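Local structure of DUF411 domain-containing protein (Pseudomonas aeruginosa, 6WIS) at residues M90-G93 with E98-D101; G66-A71 with Y106-L111; V7-N12 with D18-L23; L45-S50 with C54-I59. The protein probably helps the bacterium withstand copper, and binds copper ions in a cysteine-bridged tetranuclear cluster. All blocks are in the same frame, centred on the assembly; numbering follows the deposited sequence.

Contact 1 of 4, residues M90-G93 with E98-D101. With CU (copper (II) ion), chain F; ZN (zinc ion), chain J.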
loop_
_atom_site.group_PDB
_atom_site.type_symbol
_atom_site.label_atom_id
_atom_site.label_comp_id
_atom_site.label_asym_id
_atom_site.label_seq_id
_atom_site.Cartn_x
_atom_site.Cartn_y
_atom_site.Cartn_z
HETATM N N MSE A 90 -0.496 8.990 5.704
HETATM C CA MSE A 90 0.921 8.664 5.804
HETATM C C MSE A 90 1.345 8.688 7.255
HETATM O O MSE A 90 1.967 9.652 7.697
HETATM C CB MSE A 90 1.786 9.645 4.993
HETATM C CG MSE A 90 1.478 9.753 3.507
HETATM SE SE MSE A 90 2.641 11.053 2.563
HETATM C CE MSE A 90 2.191 12.674 3.571
ATOM N N PRO A 91 1.008 7.631 7.996
ATOM C CA PRO A 91 1.340 7.599 9.432
ATOM C C PRO A 91 2.841 7.474 9.634
ATOM O O PRO A 91 3.498 6.645 8.999
ATOM C CB PRO A 91 0.598 6.365 9.948
ATOM C CG PRO A 91 0.355 5.529 8.730
ATOM C CD PRO A 91 0.193 6.478 7.583
ATOM N N VAL A 92 3.381 8.323 10.508
ATOM C CA VAL A 92 4.812 8.256 10.799
ATOM C C VAL A 92 5.110 6.924 11.486
ATOM O O VAL A 92 4.339 6.452 12.325
ATOM C CB VAL A 92 5.246 9.459 11.662
ATOM C CG1 VAL A 92 6.714 9.335 12.085
ATOM C CG2 VAL A 92 5.060 10.756 10.905
ATOM N N GLY A 93 6.223 6.301 11.120
ATOM C CA GLY A 93 6.592 5.009 11.656
ATOM C C GLY A 93 6.219 3.832 10.777
ATOM O O GLY A 93 6.733 2.727 10.991
ATOM N N GLU A 98 9.343 6.108 8.188
ATOM C CA GLU A 98 9.847 6.005 9.551
ATOM C C GLU A 98 10.766 7.190 9.861
ATOM O O GLU A 98 11.596 7.591 9.033
ATOM C CB GLU A 98 10.554 4.667 9.774
ATOM C CG GLU A 98 11.927 4.552 9.223
ATOM C CD GLU A 98 11.969 4.299 7.728
ATOM O OE1 GLU A 98 10.919 4.247 7.029
ATOM O OE2 GLU A 98 13.107 4.155 7.271
HETATM N N MSE A 99 10.577 7.783 11.035
HETATM C CA MSE A 99 11.372 8.938 11.449
HETATM C C MSE A 99 11.708 8.862 12.945
HETATM O O MSE A 99 11.178 9.643 13.745
HETATM C CB MSE A 99 10.608 10.235 11.147
HETATM C CG MSE A 99 10.279 10.424 9.676
HETATM SE SE MSE A 99 9.326 12.027 9.249
HETATM C CE MSE A 99 9.024 11.598 7.404
ATOM N N GLY A 100 12.548 7.914 13.330
ATOM C CA GLY A 100 12.938 7.786 14.730
ATOM C C GLY A 100 12.024 6.865 15.519
ATOM O O GLY A 100 11.316 6.013 14.973
ATOM N N ASP A 101 12.041 7.051 16.839
ATOM C CA ASP A 101 11.289 6.157 17.714
ATOM C C ASP A 101 9.779 6.341 17.578
ATOM O O ASP A 101 9.025 5.418 17.896
ATOM C CB ASP A 101 11.721 6.359 19.181
ATOM C CG ASP A 101 12.996 5.586 19.536
ATOM O OD1 ASP A 101 12.962 4.333 19.543
ATOM O OD2 ASP A 101 14.041 6.224 19.804
HETATM CU CU CU F . 4.902 10.552 3.258
HETATM ZN ZN ZN J . 13.132 3.476 5.086
#
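With its CG1 methyl set trans to the backbone N (chi1 175°), V92 meets the CB of M99, a selenomethionine. V92 CG1 and M99 CB are 4.1 Å apart, and the two side chains cross at about a right angle: a branched methyl lies against the root of a flexible chain, a light apolar touch rather than an interlocked one. The other touch is made by backbone, where G93 N comes within 4.0 Å of E98 CA. Glycine suits this place because its positive phi would jam a CB against the preceding carbonyl oxygen. Each segment also carries a metal ligand. In M90, also selenomethionine, chi1 (-58°) and an extended chi2 (180°) carry SE out to a copper ion, bound at 2.4 Å and shared with C15 and M97; a soft selenium, like the sulfur it replaces, suits copper. E98 binds a zinc ion through OE2 at 2.3 Å together with D18 and H22, a carboxylate oxygen being a common zinc ligand. The segments flanking the short loop thus supply one ligand to each metal. Both lie at the surface between strands 84-86 and 106-111, where V92 N is hydrogen-bonded to D104 OD2, while E98 reaches across to helix 14-24 through the shared zinc.

Contact 2 of 4, residues G66-A71 with Y106-L111. With CU (copper (II) ion), chain D.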
loop_
_atom_site.group_PDB
_atom_site.type_symbol
_atom_site.label_atom_id
_atom_site.label_comp_id
_atom_site.label_asym_id
_atom_site.label_seq_id
_atom_site.Cartn_x
_atom_site.Cartn_y
_atom_site.Cartn_z
ATOM N N GLY A 66 -0.832 2.952 -0.052
ATOM C CA GLY A 66 -0.036 3.505 1.028
ATOM C C GLY A 66 1.045 2.579 1.580
ATOM O O GLY A 66 1.480 1.588 0.968
ATOM N N HIS A 67 1.505 2.947 2.771
ATOM C CA HIS A 67 2.705 2.357 3.367
ATOM C C HIS A 67 2.392 1.039 4.089
ATOM O O HIS A 67 2.610 0.883 5.289
ATOM C CB HIS A 67 3.350 3.393 4.281
ATOM C CG HIS A 67 3.962 4.536 3.525
ATOM N ND1 HIS A 67 5.286 4.547 3.141
ATOM C CD2 HIS A 67 3.420 5.670 3.026
ATOM C CE1 HIS A 67 5.537 5.642 2.446
ATOM N NE2 HIS A 67 4.421 6.342 2.356
ATOM N N VAL A 68 1.885 0.075 3.316
ATOM C CA VAL A 68 1.587 -1.271 3.842
ATOM C C VAL A 68 2.892 -2.036 4.045
ATOM O O VAL A 68 3.710 -2.111 3.111
ATOM C CB VAL A 68 0.673 -2.034 2.882
ATOM C CG1 VAL A 68 0.339 -3.417 3.479
ATOM C CG2 VAL A 68 -0.635 -1.240 2.554
ATOM N N PRO A 69 3.129 -2.631 5.213
ATOM C CA PRO A 69 4.348 -3.432 5.393
ATOM C C PRO A 69 4.352 -4.654 4.482
ATOM O O PRO A 69 3.303 -5.225 4.174
ATOM C CB PRO A 69 4.283 -3.841 6.874
ATOM C CG PRO A 69 3.482 -2.709 7.521
ATOM C CD PRO A 69 2.409 -2.432 6.486
ATOM N N ALA A 70 5.560 -5.078 4.095
ATOM C CA ALA A 70 5.717 -6.218 3.192
ATOM C C ALA A 70 4.978 -7.459 3.691
ATOM O O ALA A 70 4.296 -8.139 2.914
ATOM C CB ALA A 70 7.204 -6.526 2.996
ATOM N N ALA A 71 5.103 -7.772 4.987
ATOM C CA ALA A 71 4.462 -8.970 5.541
ATOM C C ALA A 71 2.943 -8.928 5.412
ATOM O O ALA A 71 2.299 -9.971 5.235
ATOM C CB ALA A 71 4.844 -9.160 7.014
ATOM N N TYR A 106 -1.567 2.983 13.598
ATOM C CA TYR A 106 -2.251 2.785 12.319
ATOM C C TYR A 106 -2.647 1.324 12.163
ATOM O O TYR A 106 -2.147 0.442 12.863
ATOM C CB TYR A 106 -1.390 3.241 11.121
ATOM C CG TYR A 106 -0.175 2.367 10.796
ATOM C CD1 TYR A 106 1.037 2.553 11.458
ATOM C CD2 TYR A 106 -0.240 1.381 9.800
ATOM C CE1 TYR A 106 2.143 1.764 11.159
ATOM C CE2 TYR A 106 0.868 0.575 9.490
ATOM C CZ TYR A 106 2.049 0.780 10.169
ATOM O OH TYR A 106 3.145 0.013 9.874
ATOM N N GLN A 107 -3.567 1.092 11.233
ATOM C CA GLN A 107 -4.009 -0.242 10.860
ATOM C C GLN A 107 -3.815 -0.437 9.361
ATOM O O GLN A 107 -3.867 0.516 8.573
ATOM C CB GLN A 107 -5.491 -0.465 11.210
ATOM C CG GLN A 107 -5.892 -0.058 12.638
ATOM C CD GLN A 107 -7.407 -0.031 12.841
ATOM O OE1 GLN A 107 -8.140 0.588 12.069
ATOM N NE2 GLN A 107 -7.876 -0.703 13.878
ATOM N N VAL A 108 -3.568 -1.674 8.974
ATOM C CA VAL A 108 -3.681 -2.084 7.582
ATOM C C VAL A 108 -5.092 -2.635 7.388
ATOM O O VAL A 108 -5.489 -3.604 8.044
ATOM C CB VAL A 108 -2.619 -3.136 7.222
ATOM C CG1 VAL A 108 -2.854 -3.621 5.788
ATOM C CG2 VAL A 108 -1.207 -2.556 7.401
ATOM N N VAL A 109 -5.864 -2.003 6.520
ATOM C CA VAL A 109 -7.284 -2.295 6.378
ATOM C C VAL A 109 -7.496 -3.086 5.085
ATOM O O VAL A 109 -7.296 -2.569 3.979
ATOM C CB VAL A 109 -8.110 -1.005 6.401
ATOM C CG1 VAL A 109 -9.609 -1.323 6.322
ATOM C CG2 VAL A 109 -7.779 -0.177 7.654
ATOM N N GLY A 110 -7.910 -4.342 5.212
ATOM C CA GLY A 110 -8.263 -5.111 4.041
ATOM C C GLY A 110 -9.679 -4.808 3.588
ATOM O O GLY A 110 -10.548 -4.458 4.382
ATOM N N LEU A 111 -9.899 -4.899 2.283
ATOM C CA LEU A 111 -11.237 -4.596 1.730
ATOM C C LEU A 111 -11.762 -5.723 0.848
ATOM O O LEU A 111 -11.015 -6.206 0.037
ATOM C CB LEU A 111 -11.098 -3.347 0.874
ATOM C CG LEU A 111 -10.830 -2.092 1.675
ATOM C CD1 LEU A 111 -10.539 -0.929 0.750
ATOM C CD2 LEU A 111 -12.007 -1.805 2.576
HETATM CU CU CU D . 4.373 8.180 1.326
#
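The turn that leads into helix 70-77 passes beside strand 106-111, coming closest at V68 and V108, whose CA atoms are 6.5 Å apart. H67 is the centre of an inverse gamma turn, which bends the chain between G66 and V68. P69 holds the N-cap position; the N-H there is not needed for the helix's own bonding, so proline is tolerated. The touches of V108 are apolar. V68 CG1 lies 3.9 Å from V108 CG1, the two valines crossing at about a right angle, and the other methyl of V108, CG2, meets P69 CD tip to tip at 3.7 Å. V108 thus spreads one branch to each neighbour. This strand belongs to the mixed sheet, between 84-86 and 117-123, and the turn with its helix packs on it. Y106 has CG between its backbone N and carbonyl carbon (chi1 71°), a setting that carries the ring toward the proline, with OH 3.6 Å from P69 CG; the ring also stacks with Y123. On the far side of the turn, H67 binds a copper ion through NE2 at 2.1 Å, with C15 and C54 as the other ligands, while its ND1 is hydrogen-bonded to P95 O.

Contact 3 of 4, residues V7-N12 with D18-L23. With ZN (zinc ion), chain J; ZN (zinc ion), chain K.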
loop_
_atom_site.group_PDB
_atom_site.type_symbol
_atom_site.label_atom_id
_atom_site.label_comp_id
_atom_site.label_asym_id
_atom_site.label_seq_id
_atom_site.Cartn_x
_atom_site.Cartn_y
_atom_site.Cartn_z
ATOM N N VAL A 7 3.968 0.078 -8.967
ATOM C CA VAL A 7 3.644 1.185 -8.067
ATOM C C VAL A 7 3.405 2.458 -8.876
ATOM O O VAL A 7 4.263 2.876 -9.671
ATOM C CB VAL A 7 4.747 1.395 -7.023
ATOM C CG1 VAL A 7 4.382 2.564 -6.090
ATOM C CG2 VAL A 7 4.943 0.091 -6.218
ATOM N N HIS A 8 2.242 3.072 -8.664
ATOM C CA HIS A 8 1.929 4.413 -9.159
ATOM C C HIS A 8 2.077 5.359 -7.978
ATOM O O HIS A 8 1.382 5.194 -6.968
ATOM C CB HIS A 8 0.502 4.497 -9.720
ATOM C CG HIS A 8 0.074 3.294 -10.496
ATOM N ND1 HIS A 8 -0.088 3.309 -11.865
ATOM C CD2 HIS A 8 -0.239 2.036 -10.094
ATOM C CE1 HIS A 8 -0.472 2.114 -12.277
ATOM N NE2 HIS A 8 -0.569 1.321 -11.222
ATOM N N ARG A 9 2.986 6.333 -8.079
ATOM C CA ARG A 9 3.307 7.147 -6.911
ATOM C C ARG A 9 3.206 8.641 -7.205
ATOM O O ARG A 9 3.421 9.094 -8.332
ATOM C CB ARG A 9 4.705 6.813 -6.367
ATOM C CG ARG A 9 5.844 6.999 -7.369
ATOM C CD ARG A 9 7.203 6.793 -6.702
ATOM N NE ARG A 9 8.286 6.667 -7.666
ATOM C CZ ARG A 9 9.124 7.647 -8.016
ATOM N NH1 ARG A 9 9.010 8.860 -7.490
ATOM N NH2 ARG A 9 10.092 7.402 -8.892
ATOM N N ASP A 10 2.878 9.392 -6.153
ATOM C CA ASP A 10 2.808 10.849 -6.210
ATOM C C ASP A 10 4.131 11.447 -6.666
ATOM O O ASP A 10 5.213 10.946 -6.332
ATOM C CB ASP A 10 2.451 11.400 -4.839
ATOM C CG ASP A 10 0.963 11.407 -4.589
ATOM O OD1 ASP A 10 0.206 11.013 -5.505
ATOM O OD2 ASP A 10 0.550 11.814 -3.485
ATOM N N ALA A 11 4.047 12.514 -7.451
ATOM C CA ALA A 11 5.268 13.226 -7.820
ATOM C C ALA A 11 5.912 13.839 -6.581
ATOM O O ALA A 11 5.217 14.280 -5.659
ATOM C CB ALA A 11 4.969 14.325 -8.852
ATOM N N ASN A 12 7.253 13.844 -6.560
ATOM C CA ASN A 12 8.048 14.590 -5.566
ATOM C C ASN A 12 7.783 14.111 -4.140
ATOM O O ASN A 12 7.728 14.900 -3.194
ATOM C CB ASN A 12 7.814 16.105 -5.671
ATOM C CG ASN A 12 8.839 16.905 -4.853
ATOM O OD1 ASN A 12 10.047 16.684 -4.978
ATOM N ND2 ASN A 12 8.362 17.785 -3.979
ATOM N N ASP A 18 11.197 5.430 -0.585
ATOM C CA ASP A 18 11.729 4.672 0.544
ATOM C C ASP A 18 10.933 3.386 0.754
ATOM O O ASP A 18 11.511 2.317 0.983
ATOM C CB ASP A 18 11.702 5.563 1.808
ATOM C CG ASP A 18 12.437 4.943 3.019
ATOM O OD1 ASP A 18 13.285 4.062 2.865
ATOM O OD2 ASP A 18 12.176 5.363 4.149
ATOM N N TRP A 19 9.602 3.471 0.677
ATOM C CA TRP A 19 8.780 2.261 0.768
ATOM C C TRP A 19 9.151 1.247 -0.319
ATOM O O TRP A 19 9.265 0.043 -0.051
ATOM C CB TRP A 19 7.313 2.653 0.673
ATOM C CG TRP A 19 6.332 1.561 0.755
ATOM C CD1 TRP A 19 5.966 0.872 1.875
ATOM C CD2 TRP A 19 5.532 1.048 -0.321
ATOM N NE1 TRP A 19 4.977 -0.052 1.558
ATOM C CE2 TRP A 19 4.684 0.055 0.221
ATOM C CE3 TRP A 19 5.434 1.348 -1.690
ATOM C CZ2 TRP A 19 3.752 -0.639 -0.559
ATOM C CZ3 TRP A 19 4.500 0.652 -2.469
ATOM C CH2 TRP A 19 3.683 -0.334 -1.907
ATOM N N ILE A 20 9.369 1.721 -1.548
ATOM C CA ILE A 20 9.814 0.830 -2.617
ATOM C C ILE A 20 11.127 0.143 -2.229
ATOM O O ILE A 20 11.318 -1.054 -2.483
ATOM C CB ILE A 20 9.928 1.619 -3.931
ATOM C CG1 ILE A 20 8.524 1.967 -4.441
ATOM C CG2 ILE A 20 10.763 0.862 -4.959
ATOM C CD1 ILE A 20 8.516 2.890 -5.673
ATOM N N LYS A 21 12.031 0.870 -1.561
ATOM C CA LYS A 21 13.312 0.260 -1.201
ATOM C C LYS A 21 13.141 -0.800 -0.120
ATOM O O LYS A 21 13.816 -1.826 -0.161
ATOM C CB LYS A 21 14.319 1.344 -0.788
ATOM C CG LYS A 21 14.877 2.098 -2.003
ATOM C CD LYS A 21 15.811 3.258 -1.659
ATOM C CE LYS A 21 17.116 2.755 -1.055
ATOM N NZ LYS A 21 18.163 3.817 -0.912
ATOM N N HIS A 22 12.202 -0.602 0.813
ATOM C CA HIS A 22 11.882 -1.630 1.805
ATOM C C HIS A 22 11.286 -2.878 1.157
ATOM O O HIS A 22 11.566 -4.007 1.590
ATOM C CB HIS A 22 10.899 -1.074 2.851
ATOM C CG HIS A 22 11.509 -0.104 3.813
ATOM N ND1 HIS A 22 11.716 -0.405 5.140
ATOM C CD2 HIS A 22 11.942 1.169 3.646
ATOM C CE1 HIS A 22 12.248 0.637 5.751
ATOM N NE2 HIS A 22 12.403 1.602 4.867
ATOM N N LEU A 23 10.424 -2.698 0.151
ATOM C CA LEU A 23 9.880 -3.848 -0.566
ATOM C C LEU A 23 10.980 -4.618 -1.275
ATOM O O LEU A 23 11.021 -5.852 -1.219
ATOM C CB LEU A 23 8.809 -3.411 -1.579
ATOM C CG LEU A 23 7.538 -2.757 -1.025
ATOM C CD1 LEU A 23 6.553 -2.512 -2.148
ATOM C CD2 LEU A 23 6.906 -3.617 0.056
HETATM ZN ZN ZN J . 13.132 3.476 5.086
HETATM ZN ZN ZN K . 0.273 4.969 -13.082
#
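Strand 7-9 and helix 18-23 run nearly antiparallel, 162° between their directions, with axes 11.2 Å apart at closest approach. They are the first two elements of a beta-alpha-beta unit, strand 4-9, helix 14-24 and strand 29-34, in which the helix lies against the sheet. V7 points from the strand toward the helix. Both its methyls meet W19 CZ3, approaching the indole obliquely, and V7 CG2 is the nearer to W19 CZ3 at 3.8 Å. V7 CG1, trans to the backbone N (chi1 -180°), also touches I20 CD1 at 4.2 Å as the two side chains slide past each other in opposite directions. A compact valine suits the strand, and the longer isoleucine supplies the reach needed from the helix. The aliphatic part of R9 extends the same apolar patch: its CD is 4.2 Å from I20 CD1, whereas the charged end is paired elsewhere, NE with D32 in a salt bridge. W19 is held on several sides. L23 CD1, from the next helical turn, lies over the rim of one face, the ring stacks with H55, and its NE1 donates to V68 O, so the polar edge of a buried indole is satisfied. On the strand, H8 ND1 binds a zinc ion together with H33 and E35. Another flank of the helix binds a different zinc through D18 and H22, one turn apart: the D18 carboxylate is bidentate, with OD1 and OD2 each 2.3 Å from the metal, and H22 NE2 completes the helix's share at 2.0 Å.

Contact 4 of 4, residues L45-S50 with C54-I59; sequences LGVPYS and CHTGVI. With CU (copper (II) ion), chain C; CU (copper (II) ion), chain D.
L45, T56 and V58 carry this contact. L45, just before G46, points its side chain toward strand 55-59, where its CD1 methyl fits against two residues of the same strand. Against T56 the approach is tip to tip, L45 CD1 to T56 CG2 at 3.6 Å. Against V58 it is oblique, L45 CD1 lying 3.8 Å from V58 CG2. The second leucine methyl adds a longer touch to the same valine branch. T56 and V58, two places apart on the strand, thus offer one methyl each to a single leucine branch. T56 is divided by its chi1 of -54°: CG2, trans to the backbone N, faces the leucine, while OG1 is hydrogen-bonded to E65 and K42. A threonine can do both, giving a methyl to the apolar patch and a buried hydroxyl to polar neighbours. V47 lies at the margin, its CG2 4.5 Å from T56 CG2. The chain reaches V47 through G46, the C-prime residue of a Schellman motif that ends the helix, with the positive phi that glycine readily adopts. On the same strand segment, C54 SG bridges two copper ions, 2.3 Å from each, and H55 ND1 binds one of them at 2.2 Å, a site that C16 completes. What crosses between the segments is apolar: methyl contacts join L45 to the strand, and the copper chemistry is kept to the strand's start, where soft thiolate sulfur and imidazole nitrogen suit the metal.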
loop_
_atom_site.group_PDB
_atom_site.type_symbol
_atom_site.label_atom_id
_atom_site.label_comp_id
_atom_site.label_asym_id
_atom_site.label_seq_id
_atom_site.Cartn_x
_atom_site.Cartn_y
_atom_site.Cartn_z
ATOM N N LEU A 45 -9.205 1.127 -9.485
ATOM C CA LEU A 45 -8.869 -0.011 -8.645
ATOM C C LEU A 45 -9.856 -0.203 -7.506
ATOM O O LEU A 45 -9.818 -1.244 -6.844
ATOM C CB LEU A 45 -7.444 0.168 -8.097
ATOM C CG LEU A 45 -6.318 -0.031 -9.117
ATOM C CD1 LEU A 45 -5.028 0.576 -8.626
ATOM C CD2 LEU A 45 -6.110 -1.525 -9.376
ATOM N N GLY A 46 -10.727 0.776 -7.257
ATOM C CA GLY A 46 -11.681 0.666 -6.178
ATOM C C GLY A 46 -11.165 1.098 -4.825
ATOM O O GLY A 46 -11.687 0.647 -3.801
ATOM N N VAL A 47 -10.162 1.970 -4.780
ATOM C CA VAL A 47 -9.685 2.467 -3.493
ATOM C C VAL A 47 -10.732 3.421 -2.938
ATOM O O VAL A 47 -11.046 4.421 -3.597
ATOM C CB VAL A 47 -8.333 3.182 -3.619
ATOM C CG1 VAL A 47 -7.887 3.703 -2.230
ATOM C CG2 VAL A 47 -7.282 2.264 -4.287
ATOM N N PRO A 48 -11.266 3.187 -1.738
ATOM C CA PRO A 48 -12.295 4.091 -1.205
ATOM C C PRO A 48 -11.764 5.496 -0.989
ATOM O O PRO A 48 -10.629 5.705 -0.540
ATOM C CB PRO A 48 -12.690 3.442 0.131
ATOM C CG PRO A 48 -12.244 2.002 -0.006
ATOM C CD PRO A 48 -10.961 2.109 -0.785
ATOM N N TYR A 49 -12.637 6.451 -1.269
ATOM C CA TYR A 49 -12.402 7.883 -1.212
ATOM C C TYR A 49 -11.449 8.316 -0.096
ATOM O O TYR A 49 -10.339 8.789 -0.376
ATOM C CB TYR A 49 -13.779 8.560 -1.098
ATOM C CG TYR A 49 -13.769 10.060 -1.135
ATOM C CD1 TYR A 49 -13.169 10.750 -2.183
ATOM C CD2 TYR A 49 -14.388 10.795 -0.132
ATOM C CE1 TYR A 49 -13.161 12.142 -2.219
ATOM C CE2 TYR A 49 -14.389 12.181 -0.160
ATOM C CZ TYR A 49 -13.778 12.848 -1.201
ATOM O OH TYR A 49 -13.782 14.222 -1.217
ATOM N N SER A 50 -11.840 8.146 1.170
ATOM C CA SER A 50 -11.004 8.610 2.275
ATOM C C SER A 50 -10.069 7.525 2.796
ATOM O O SER A 50 -9.726 7.510 3.992
ATOM C CB SER A 50 -11.871 9.154 3.410
ATOM O OG SER A 50 -12.287 8.080 4.246
ATOM N N CYS A 54 -0.431 8.248 -0.590
ATOM C CA CYS A 54 0.484 8.919 -1.514
ATOM C C CYS A 54 0.916 8.045 -2.696
ATOM O O CYS A 54 1.564 8.544 -3.632
ATOM C CB CYS A 54 1.724 9.362 -0.724
ATOM S SG CYS A 54 2.322 7.980 0.323
ATOM N N HIS A 55 0.625 6.748 -2.663
ATOM C CA HIS A 55 0.977 5.881 -3.784
ATOM C C HIS A 55 0.008 4.703 -3.809
ATOM O O HIS A 55 -0.638 4.399 -2.809
ATOM C CB HIS A 55 2.427 5.378 -3.672
ATOM C CG HIS A 55 2.667 4.480 -2.490
ATOM N ND1 HIS A 55 3.381 4.877 -1.379
ATOM C CD2 HIS A 55 2.269 3.206 -2.241
ATOM C CE1 HIS A 55 3.422 3.891 -0.498
ATOM N NE2 HIS A 55 2.735 2.870 -0.987
ATOM N N THR A 56 -0.069 4.026 -4.952
ATOM C CA THR A 56 -0.949 2.870 -5.120
ATOM C C THR A 56 -0.157 1.775 -5.821
ATOM O O THR A 56 0.328 1.991 -6.934
ATOM C CB THR A 56 -2.199 3.212 -5.937
ATOM O OG1 THR A 56 -2.882 4.336 -5.348
ATOM C CG2 THR A 56 -3.146 2.007 -5.965
ATOM N N GLY A 57 0.015 0.621 -5.155
ATOM C CA GLY A 57 0.647 -0.535 -5.767
ATOM C C GLY A 57 -0.393 -1.522 -6.284
ATOM O O GLY A 57 -1.542 -1.500 -5.845
ATOM N N VAL A 58 0.006 -2.367 -7.241
ATOM C CA VAL A 58 -0.875 -3.413 -7.773
ATOM C C VAL A 58 -0.094 -4.712 -7.797
ATOM O O VAL A 58 0.986 -4.784 -8.402
ATOM C CB VAL A 58 -1.413 -3.098 -9.185
ATOM C CG1 VAL A 58 -2.478 -4.153 -9.579
ATOM C CG2 VAL A 58 -2.041 -1.697 -9.230
ATOM N N ILE A 59 -0.625 -5.741 -7.144
ATOM C CA ILE A 59 0.061 -7.029 -7.131
ATOM C C ILE A 59 -0.989 -8.101 -7.364
ATOM O O ILE A 59 -1.988 -8.156 -6.640
ATOM C CB ILE A 59 0.850 -7.298 -5.828
ATOM C CG1 ILE A 59 1.475 -8.706 -5.863
ATOM C CG2 ILE A 59 -0.026 -7.111 -4.557
ATOM C CD1 ILE A 59 2.726 -8.849 -4.967
HETATM CU CU CU C . 3.697 7.035 -1.197
HETATM CU CU CU D . 4.373 8.180 1.326
#

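Along the chain, contact 3 closes first, then contact 4; contact 2 follows and spans the loop that holds contact 1. Contacts 2, 3 and 4 all reach the mixed sheet, with strands 4-9 and 55-59 of contacts 3 and 4 adjacent in it, and their centres lie about 11 to 14 Å apart. Contact 1, at the surface, is about 21 Å from contact 4, centre to centre, on the opposite side of the chain's centre. Metals tie them together: contacts 2 and 4 share a copper ion, contacts 1 and 3 a zinc ion. Ligands from separate parts of the sequence thus meet at the copper cluster.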